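Local structure of amine oxidase (Emericella nidulans, 3PGB) at residues T550-S555 with L576-I581; T597-V602 with Y616-S621. The protein is a copper amine oxidase carrying a topaquinone cofactor in each subunit, and probably oxidises primary amines such as methylamine to aldehydes. All blocks are in the same frame, centred on the assembly; numbering follows the deposited sequence.

Contact 1: residues T550-S555 with L576-I581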
loop_
_atom_site.group_PDB
_atom_site.type_symbol
_atom_site.label_atom_id
_atom_site.label_comp_id
_atom_site.label_asym_id
_atom_site.label_seq_id
_atom_site.Cartn_x
_atom_site.Cartn_y
_atom_site.Cartn_z
ATOM N N THR A 550 4.845 -1.093 -26.731
ATOM C CA THR A 550 3.406 -1.370 -26.797
ATOM C C THR A 550 2.841 -1.632 -25.403
ATOM O O THR A 550 3.517 -2.215 -24.560
ATOM C CB THR A 550 3.097 -2.608 -27.670
ATOM O OG1 THR A 550 3.752 -2.489 -28.939
ATOM C CG2 THR A 550 1.589 -2.760 -27.883
ATOM N N ILE A 551 1.603 -1.208 -25.161
ATOM C CA ILE A 551 0.917 -1.533 -23.916
ATOM C C ILE A 551 0.194 -2.861 -24.076
ATOM O O ILE A 551 -0.576 -3.031 -25.012
ATOM C CB ILE A 551 -0.118 -0.469 -23.521
ATOM C CG1 ILE A 551 0.564 0.876 -23.237
ATOM C CG2 ILE A 551 -0.919 -0.938 -22.319
ATOM C CD1 ILE A 551 1.689 0.819 -22.231
ATOM N N GLU A 552 0.457 -3.803 -23.175
ATOM C CA GLU A 552 -0.245 -5.080 -23.180
ATOM C C GLU A 552 -1.067 -5.175 -21.912
ATOM O O GLU A 552 -0.575 -4.864 -20.826
ATOM C CB GLU A 552 0.719 -6.260 -23.258
ATOM C CG GLU A 552 -0.000 -7.599 -23.459
ATOM C CD GLU A 552 0.940 -8.786 -23.579
ATOM O OE1 GLU A 552 0.522 -9.835 -24.122
ATOM O OE2 GLU A 552 2.099 -8.681 -23.132
ATOM N N LEU A 553 -2.320 -5.593 -22.067
ATOM C CA LEU A 553 -3.198 -5.861 -20.939
ATOM C C LEU A 553 -3.244 -7.366 -20.758
ATOM O O LEU A 553 -3.611 -8.099 -21.680
ATOM C CB LEU A 553 -4.604 -5.309 -21.185
ATOM C CG LEU A 553 -4.685 -3.821 -21.541
ATOM C CD1 LEU A 553 -6.123 -3.424 -21.872
ATOM C CD2 LEU A 553 -4.128 -2.966 -20.415
ATOM N N VAL A 554 -2.820 -7.823 -19.587
ATOM C CA VAL A 554 -2.863 -9.227 -19.256
ATOM C C VAL A 554 -3.849 -9.347 -18.131
ATOM O O VAL A 554 -3.639 -8.794 -17.048
ATOM C CB VAL A 554 -1.508 -9.765 -18.812
ATOM C CG1 VAL A 554 -1.633 -11.231 -18.397
ATOM C CG2 VAL A 554 -0.502 -9.604 -19.929
ATOM N N SER A 555 -4.920 -10.085 -18.397
ATOM C CA SER A 555 -6.063 -10.123 -17.522
ATOM C C SER A 555 -6.271 -11.542 -17.012
ATOM O O SER A 555 -6.019 -12.503 -17.729
ATOM C CB SER A 555 -7.288 -9.636 -18.299
ATOM O OG SER A 555 -7.884 -8.532 -17.644
ATOM N N LEU A 576 -5.771 -16.609 -18.726
ATOM C CA LEU A 576 -5.188 -15.319 -19.068
ATOM C C LEU A 576 -5.890 -14.790 -20.305
ATOM O O LEU A 576 -6.133 -15.540 -21.247
ATOM C CB LEU A 576 -3.687 -15.431 -19.357
ATOM C CG LEU A 576 -2.713 -15.585 -18.191
ATOM C CD1 LEU A 576 -1.282 -15.467 -18.698
ATOM C CD2 LEU A 576 -2.982 -14.549 -17.108
ATOM N N GLY A 577 -6.217 -13.503 -20.295
ATOM C CA GLY A 577 -6.725 -12.826 -21.482
ATOM C C GLY A 577 -5.750 -11.751 -21.918
ATOM O O GLY A 577 -5.537 -10.783 -21.194
ATOM N N ARG A 578 -5.158 -11.913 -23.101
ATOM C CA ARG A 578 -4.142 -10.977 -23.582
ATOM C C ARG A 578 -4.601 -10.140 -24.763
ATOM O O ARG A 578 -5.220 -10.653 -25.693
ATOM C CB ARG A 578 -2.880 -11.721 -23.976
ATOM C CG ARG A 578 -2.352 -12.593 -22.879
ATOM C CD ARG A 578 -0.860 -12.692 -22.948
ATOM N NE ARG A 578 -0.388 -13.967 -22.444
ATOM C CZ ARG A 578 0.881 -14.347 -22.471
ATOM N NH1 ARG A 578 1.816 -13.531 -22.965
ATOM N NH2 ARG A 578 1.216 -15.543 -21.997
ATOM N N SER A 579 -4.270 -8.854 -24.718
ATOM C CA SER A 579 -4.572 -7.932 -25.798
ATOM C C SER A 579 -3.596 -6.768 -25.758
ATOM O O SER A 579 -3.167 -6.352 -24.680
ATOM C CB SER A 579 -6.004 -7.402 -25.667
ATOM O OG SER A 579 -6.137 -6.539 -24.547
ATOM N N PHE A 580 -3.255 -6.243 -26.931
ATOM C CA PHE A 580 -2.435 -5.043 -27.028
ATOM C C PHE A 580 -3.329 -3.843 -27.302
ATOM O O PHE A 580 -4.282 -3.947 -28.071
ATOM C CB PHE A 580 -1.425 -5.181 -28.164
ATOM C CG PHE A 580 -0.426 -6.283 -27.964
ATOM C CD1 PHE A 580 0.632 -6.127 -27.077
ATOM C CD2 PHE A 580 -0.527 -7.467 -28.680
ATOM C CE1 PHE A 580 1.571 -7.144 -26.895
ATOM C CE2 PHE A 580 0.407 -8.491 -28.508
ATOM C CZ PHE A 580 1.457 -8.329 -27.612
ATOM N N ILE A 581 -3.038 -2.710 -26.672
ATOM C CA ILE A 581 -3.698 -1.457 -27.031
ATOM C C ILE A 581 -3.160 -1.044 -28.396
ATOM O O ILE A 581 -1.958 -0.875 -28.565
ATOM C CB ILE A 581 -3.451 -0.349 -25.989
ATOM C CG1 ILE A 581 -4.182 -0.685 -24.688
ATOM C CG2 ILE A 581 -3.925 1.004 -26.515
ATOM C CD1 ILE A 581 -4.010 0.354 -23.599
HETATM O O HOH W 1 -0.005 -0.056 -27.128
#
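Leu553 and Ser579 exchange two backbone hydrogen bonds. Leu553 N reaches Ser579 O at 2.8 Å, and Ser579 N returns a longer bond to Leu553 O at 3.2 Å. Ser555 and Gly577 form a second reciprocal pair, and Ile581 N bonds to Ile551 O. The return bond of that last pair is replaced by a water, which accepts from Ile551 N at 2.8 Å and donates to Ile581 O at 2.6 Å, so the ladder is carried one step further by the water.

These residues belong to an antiparallel beta hairpin of strands 548-562 and 570-580 in the enzyme domain. Farther along, Leu576 makes backbone bonds to the second subunit and Val554 packs on Tyr521 of that subunit, consistent with the hairpin arms by which copper amine oxidase dimers embrace.

On the sheet face bearing Glu552 and Phe580, the glutamate is extended, its CG anti to the backbone N (chi1 -172°), which carries the carboxylate to the ring, the two side chains crossing at an oblique angle. Glu552 CD lies 3.8 Å from Phe580 CE1, with the two planes only 17° apart. Thr550 CG2 meets Phe580 CD1 at 3.6 Å, its side chain roughly perpendicular to that of the phenylalanine.

Glu552 OE1 lies near the guanidinium plane at its edge, 4.1 Å from Arg578 NH1, beyond a salt bridge; that nitrogen is bridged to Glu612 instead. Among apolar groups, Ile551 and Ile581 run side by side, Ile551 CG2 touching Ile581 CD1 at 3.6 Å.

Contact 2: residues T597-V602 with Y616-S621; sequences TQLHVV and YRILPS
Val601 and Tyr616 satisfy one another's backbone groups in the antiparallel beta hairpin of strands 597-603 and 613-619. Val601 N donates to Tyr616 O at 2.9 Å in an almost straight bond (175° at the hydrogen), and Tyr616 N answers to Val601 O at 2.9 Å. Two residues on, Ile618 N bonds to Leu599 O, also at 2.9 Å; the same oxygen receives a CA-H contact from Arg617. Main-chain groups facing outward from the hairpin are used as well: His600 bonds to Glu552 on one flank and Arg617 to Thr720 on the other.

Three polar side chains follow one another, His600, Gln598 and Arg617, joined by one hydrogen bond and one stack. His600 NE2 donates to Gln598 OE1 at 3.2 Å, within the ring plane and on a lone pair of the amide oxygen, which helps fix how the amide is turned. That amide is stacked on the Arg617 guanidinium, the planes 3° apart and Gln598 NE2 3.4 Å from Arg617 CZ. This contact is stacking, not hydrogen bonding: Gln598 OE1 is near Arg617 NE but poorly angled. Arg617 starts with CG anti to its main-chain nitrogen (chi1 155°), then bends at both following torsions to lay its flat end over the glutamine. Leu619 CD1 covers the opposite guanidinium face.

Across the sheet, Val601 packs on the calcium-site residue Leu688, while Ile618 CD1 touches Leu599 CD2 at 3.9 Å and Val601 CG2 at 3.7 Å.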
loop_
_atom_site.group_PDB
_atom_site.type_symbol
_atom_site.label_atom_id
_atom_site.label_comp_id
_atom_site.label_asym_id
_atom_site.label_seq_id
_atom_site.Cartn_x
_atom_site.Cartn_y
_atom_site.Cartn_z
ATOM N N THR A 597 -7.030 -7.123 -14.181
ATOM C CA THR A 597 -6.261 -6.774 -15.375
ATOM C C THR A 597 -4.925 -6.138 -15.001
ATOM O O THR A 597 -4.883 -5.098 -14.328
ATOM C CB THR A 597 -7.035 -5.784 -16.275
ATOM O OG1 THR A 597 -8.316 -6.332 -16.616
ATOM C CG2 THR A 597 -6.247 -5.484 -17.547
ATOM N N GLN A 598 -3.836 -6.764 -15.442
ATOM C CA GLN A 598 -2.502 -6.202 -15.272
ATOM C C GLN A 598 -2.160 -5.380 -16.509
ATOM O O GLN A 598 -2.533 -5.747 -17.624
ATOM C CB GLN A 598 -1.459 -7.305 -15.062
ATOM C CG GLN A 598 -1.650 -8.129 -13.793
ATOM C CD GLN A 598 -0.517 -9.120 -13.556
ATOM O OE1 GLN A 598 0.439 -9.185 -14.326
ATOM N NE2 GLN A 598 -0.623 -9.891 -12.477
ATOM N N LEU A 599 -1.457 -4.269 -16.302
ATOM C CA LEU A 599 -1.069 -3.368 -17.380
ATOM C C LEU A 599 0.448 -3.370 -17.533
ATOM O O LEU A 599 1.165 -3.080 -16.578
ATOM C CB LEU A 599 -1.570 -1.965 -17.074
ATOM C CG LEU A 599 -1.370 -0.939 -18.179
ATOM C CD1 LEU A 599 -2.597 -0.036 -18.315
ATOM C CD2 LEU A 599 -0.116 -0.141 -17.907
ATOM N N HIS A 600 0.925 -3.716 -18.729
ATOM C CA HIS A 600 2.354 -3.867 -19.002
ATOM C C HIS A 600 2.806 -2.911 -20.100
ATOM O O HIS A 600 2.115 -2.744 -21.096
ATOM C CB HIS A 600 2.670 -5.291 -19.473
ATOM C CG HIS A 600 2.251 -6.367 -18.524
ATOM N ND1 HIS A 600 2.220 -7.694 -18.888
ATOM C CD2 HIS A 600 1.847 -6.323 -17.232
ATOM C CE1 HIS A 600 1.825 -8.423 -17.860
ATOM N NE2 HIS A 600 1.586 -7.615 -16.843
ATOM N N VAL A 601 3.976 -2.304 -19.929
ATOM C CA VAL A 601 4.584 -1.503 -20.984
ATOM C C VAL A 601 5.714 -2.341 -21.543
ATOM O O VAL A 601 6.712 -2.549 -20.863
ATOM C CB VAL A 601 5.127 -0.147 -20.461
ATOM C CG1 VAL A 601 5.716 0.663 -21.605
ATOM C CG2 VAL A 601 4.031 0.635 -19.784
ATOM N N VAL A 602 5.546 -2.840 -22.766
ATOM C CA VAL A 602 6.464 -3.836 -23.329
ATOM C C VAL A 602 7.063 -3.404 -24.664
ATOM O O VAL A 602 6.607 -2.444 -25.283
ATOM C CB VAL A 602 5.762 -5.201 -23.548
ATOM C CG1 VAL A 602 5.006 -5.627 -22.306
ATOM C CG2 VAL A 602 4.832 -5.140 -24.743
ATOM N N TYR A 616 7.651 -3.824 -18.395
ATOM C CA TYR A 616 7.474 -3.431 -16.992
ATOM C C TYR A 616 5.989 -3.347 -16.649
ATOM O O TYR A 616 5.227 -2.704 -17.370
ATOM C CB TYR A 616 8.119 -2.061 -16.739
ATOM C CG TYR A 616 9.567 -2.099 -16.304
ATOM C CD1 TYR A 616 10.582 -2.352 -17.218
ATOM C CD2 TYR A 616 9.923 -1.860 -14.979
ATOM C CE1 TYR A 616 11.924 -2.376 -16.820
ATOM C CE2 TYR A 616 11.255 -1.883 -14.571
ATOM C CZ TYR A 616 12.248 -2.142 -15.495
ATOM O OH TYR A 616 13.560 -2.176 -15.103
ATOM N N ARG A 617 5.576 -3.995 -15.561
ATOM C CA ARG A 617 4.189 -3.911 -15.104
ATOM C C ARG A 617 4.012 -2.614 -14.343
ATOM O O ARG A 617 4.878 -2.237 -13.565
ATOM C CB ARG A 617 3.787 -5.112 -14.216
ATOM C CG ARG A 617 2.624 -4.820 -13.244
ATOM C CD ARG A 617 1.581 -5.918 -13.162
ATOM N NE ARG A 617 1.879 -6.929 -12.152
ATOM C CZ ARG A 617 1.086 -7.267 -11.129
ATOM N NH1 ARG A 617 -0.091 -6.677 -10.928
ATOM N NH2 ARG A 617 1.479 -8.223 -10.292
ATOM N N ILE A 618 2.895 -1.935 -14.589
ATOM C CA ILE A 618 2.490 -0.795 -13.783
ATOM C C ILE A 618 1.312 -1.250 -12.927
ATOM O O ILE A 618 0.319 -1.755 -13.449
ATOM C CB ILE A 618 2.073 0.410 -14.653
ATOM C CG1 ILE A 618 3.224 0.826 -15.572
ATOM C CG2 ILE A 618 1.633 1.569 -13.765
ATOM C CD1 ILE A 618 2.886 1.954 -16.518
ATOM N N LEU A 619 1.429 -1.093 -11.615
ATOM C CA LEU A 619 0.358 -1.488 -10.709
ATOM C C LEU A 619 0.183 -0.463 -9.595
ATOM O O LEU A 619 1.163 0.100 -9.117
ATOM C CB LEU A 619 0.633 -2.874 -10.112
ATOM C CG LEU A 619 1.897 -3.084 -9.270
ATOM C CD1 LEU A 619 1.734 -4.310 -8.399
ATOM C CD2 LEU A 619 3.144 -3.209 -10.142
ATOM N N PRO A 620 -1.071 -0.218 -9.182
ATOM C CA PRO A 620 -1.325 0.661 -8.047
ATOM C C PRO A 620 -1.005 -0.049 -6.735
ATOM O O PRO A 620 -1.864 -0.706 -6.157
ATOM C CB PRO A 620 -2.823 0.954 -8.163
ATOM C CG PRO A 620 -3.383 -0.260 -8.797
ATOM C CD PRO A 620 -2.317 -0.783 -9.729
ATOM N N SER A 621 0.228 0.089 -6.274
ATOM C CA SER A 621 0.672 -0.595 -5.064
ATOM C C SER A 621 -0.014 -0.080 -3.800
ATOM O O SER A 621 -0.343 -0.867 -2.908
ATOM C CB SER A 621 2.191 -0.473 -4.911
ATOM O OG SER A 621 2.833 -1.424 -5.743
#

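Followed from the N terminus, the chain passes along 550-555, turns, and returns along 576-581, where contact 1 closes the first loop. It then reaches 597-602, turns again, and closes the second loop at 616-621 in contact 2. The two loops follow in series, neither nesting nor crossing. They are nevertheless joined laterally: strand 597-603 pairs with strand 548-562, so that locally 550-555 lies between 576-581 and 597-602. Ser555 OG and Thr597 OG1 are hydrogen-bonded across this junction, and Ile551 packs on Val601. Beyond contact 2, strand 613-619 pairs with 714-722, tying the second hairpin, and through it the first, to a strand about a hundred residues further along the chain. Both contacts also touch the second subunit.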